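Local coordinates for protein esterase A (PDB 5GKV) that probably hydrolyses ester bonds, as a penicillin-binding-protein homologue of the serine beta-lactamase family, at residues 46-50 with 354-358. Numbering follows the deposited sequence.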
ATOM      1  N   ALA A  46     -13.840   4.607  -4.825  1.00 13.03           N
ATOM      2  CA  ALA A  46     -13.743   6.003  -5.217  1.00 13.65           C
ATOM      3  C   ALA A  46     -12.895   6.110  -6.471  1.00 16.38           C
ATOM      4  O   ALA A  46     -11.871   5.429  -6.593  1.00 16.94           O
ATOM      5  CB  ALA A  46     -13.149   6.864  -4.087  1.00 12.59           C
ATOM      6  N   PHE A  47     -13.314   6.989  -7.384  1.00 13.87           N
ATOM      7  CA  PHE A  47     -12.622   7.207  -8.644  1.00 14.54           C
ATOM      8  C   PHE A  47     -12.488   8.706  -8.845  1.00 18.14           C
ATOM      9  O   PHE A  47     -13.436   9.455  -8.590  1.00 17.27           O
ATOM     10  CB  PHE A  47     -13.389   6.546  -9.809  1.00 16.44           C
ATOM     11  CG  PHE A  47     -12.641   6.538 -11.103  1.00 15.41           C
ATOM     12  CD1 PHE A  47     -11.605   5.635 -11.312  1.00 15.25           C
ATOM     13  CD2 PHE A  47     -12.991   7.405 -12.129  1.00 19.60           C
ATOM     14  CE1 PHE A  47     -10.922   5.610 -12.520  1.00 18.45           C
ATOM     15  CE2 PHE A  47     -12.309   7.384 -13.345  1.00 20.05           C
ATOM     16  CZ  PHE A  47     -11.270   6.493 -13.533  1.00 17.88           C
ATOM     17  N   ALA A  48     -11.297   9.143  -9.265  1.00 17.46           N
ATOM     18  CA  ALA A  48     -10.977  10.561  -9.317  1.00 18.58           C
ATOM     19  C   ALA A  48     -10.400  10.923 -10.678  1.00 20.36           C
ATOM     20  O   ALA A  48      -9.677  10.141 -11.297  1.00 17.01           O
ATOM     21  CB  ALA A  48      -9.980  10.961  -8.212  1.00 16.71           C
ATOM     22  N   ILE A  49     -10.732  12.129 -11.129  1.00 20.87           N
ATOM     23  CA  ILE A  49     -10.230  12.681 -12.380  1.00 22.87           C
ATOM     24  C   ILE A  49      -9.515  13.965 -12.028  1.00 27.23           C
ATOM     25  O   ILE A  49     -10.119  14.868 -11.439  1.00 23.55           O
ATOM     26  CB  ILE A  49     -11.358  12.944 -13.392  1.00 24.72           C
ATOM     27  CG1 ILE A  49     -12.020  11.632 -13.804  1.00 22.77           C
ATOM     28  CG2 ILE A  49     -10.806  13.675 -14.615  1.00 26.55           C
ATOM     29  CD1 ILE A  49     -13.273  11.826 -14.645  1.00 28.37           C
ATOM     30  N   GLU A  50      -8.228  14.034 -12.359  1.00 26.24           N
ATOM     31  CA  GLU A  50      -7.380  15.176 -12.028  1.00 27.79           C
ATOM     32  C   GLU A  50      -7.523  15.555 -10.559  1.00 28.67           C
ATOM     33  O   GLU A  50      -7.694  16.723 -10.206  1.00 31.00           O
ATOM     34  CB  GLU A  50      -7.682  16.351 -12.952  1.00 33.53           C
ATOM     35  CG  GLU A  50      -7.518  15.942 -14.410  1.00 35.86           C
ATOM     36  CD  GLU A  50      -7.845  17.038 -15.394  1.00 45.38           C
ATOM     37  OE1 GLU A  50      -8.581  17.978 -15.029  1.00 44.28           O
ATOM     38  OE2 GLU A  50      -7.360  16.950 -16.542  1.00 51.66           O
ATOM     39  N   ARG A 354      -3.650   9.165 -18.174  1.00 22.21           N
ATOM     40  CA  ARG A 354      -5.049   9.545 -18.331  1.00 28.57           C
ATOM     41  C   ARG A 354      -5.506  10.560 -17.288  1.00 25.21           C
ATOM     42  O   ARG A 354      -6.619  11.082 -17.398  1.00 29.18           O
ATOM     43  CB  ARG A 354      -5.943   8.298 -18.267  1.00 25.77           C
ATOM     44  CG  ARG A 354      -5.492   7.133 -19.152  1.00 28.64           C
ATOM     45  CD  ARG A 354      -5.917   7.322 -20.588  1.00 33.53           C
ATOM     46  NE  ARG A 354      -7.370   7.334 -20.733  1.00 32.91           N
ATOM     47  CZ  ARG A 354      -8.108   6.260 -20.995  1.00 36.01           C
ATOM     48  NH1 ARG A 354      -7.538   5.066 -21.143  1.00 32.71           N
ATOM     49  NH2 ARG A 354      -9.425   6.382 -21.115  1.00 36.42           N
ATOM     50  N   GLY A 355      -4.691  10.852 -16.275  1.00 21.63           N
ATOM     51  CA  GLY A 355      -5.098  11.793 -15.245  1.00 19.47           C
ATOM     52  C   GLY A 355      -6.082  11.256 -14.218  1.00 23.02           C
ATOM     53  O   GLY A 355      -6.717  12.048 -13.519  1.00 26.55           O
ATOM     54  N   VAL A 356      -6.215   9.938 -14.078  1.00 20.56           N
ATOM     55  CA  VAL A 356      -7.225   9.375 -13.185  1.00 18.02           C
ATOM     56  C   VAL A 356      -6.540   8.619 -12.051  1.00 18.80           C
ATOM     57  O   VAL A 356      -5.353   8.289 -12.111  1.00 16.71           O
ATOM     58  CB  VAL A 356      -8.220   8.458 -13.931  1.00 20.34           C
ATOM     59  CG1 VAL A 356      -8.856   9.200 -15.097  1.00 21.34           C
ATOM     60  CG2 VAL A 356      -7.534   7.190 -14.423  1.00 19.17           C
ATOM     61  N   SER A 357      -7.309   8.357 -10.998  1.00 17.93           N
ATOM     62  CA  SER A 357      -6.832   7.585  -9.856  1.00 16.19           C
ATOM     63  C   SER A 357      -8.035   6.916  -9.209  1.00 19.65           C
ATOM     64  O   SER A 357      -9.189   7.271  -9.483  1.00 14.10           O
ATOM     65  CB  SER A 357      -6.117   8.481  -8.830  1.00 14.60           C
ATOM     66  OG  SER A 357      -7.032   9.470  -8.381  1.00 16.45           O
ATOM     67  N   GLY A 358      -7.762   5.969  -8.316  1.00 17.66           N
ATOM     68  CA  GLY A 358      -8.873   5.328  -7.624  1.00 17.46           C
ATOM     69  C   GLY A 358      -8.403   4.493  -6.454  1.00 14.83           C
ATOM     70  O   GLY A 358      -7.205   4.250  -6.267  1.00 15.96           O
TER
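Phe47 leans across the neighbouring strand to reach Val356, its CZ lying 3.6 Å from Val356 CB and meeting both methyls a little farther off. With CG anti to the backbone N (chi1 -171°), the ring runs past Gly358, its non-hydrogen-bonded partner, and over Ser357 O, 3.4 Å from Phe47 CD1, meeting both that oxygen and Val356 CB obliquely. Glycine, lacking a side chain, leaves CD1 room. Ile49, paired directly opposite Val356 at a non-hydrogen-bonded position, runs alongside it in the same direction, its CG1 4.2 Å from Val356 CG1. Beta-branched residues suit such extended backbone.

On the reverse face Ala48 is small enough for its CB to sit 3.3 Å from Ser357 OG, which hydrogen-bonds Ala274 O. Ala48 and Ser357 form an antiparallel hydrogen-bonded pair (Ala48 N to Ser357 O 2.8 Å, Ser357 N to Ala48 O 3.0 Å), and Glu50 N binds Gly355 O at 2.8 Å in a nearly straight bond. Gly355, whose positive phi favours glycine, forms a G1 beta bulge with Val356 against Asp351. These bonds join the two strands while flanking strands take Phe47 and Gly358 backbone bonds; Phe47 and Val356 pack on helix 373-384, Ser357 on helix 270-281.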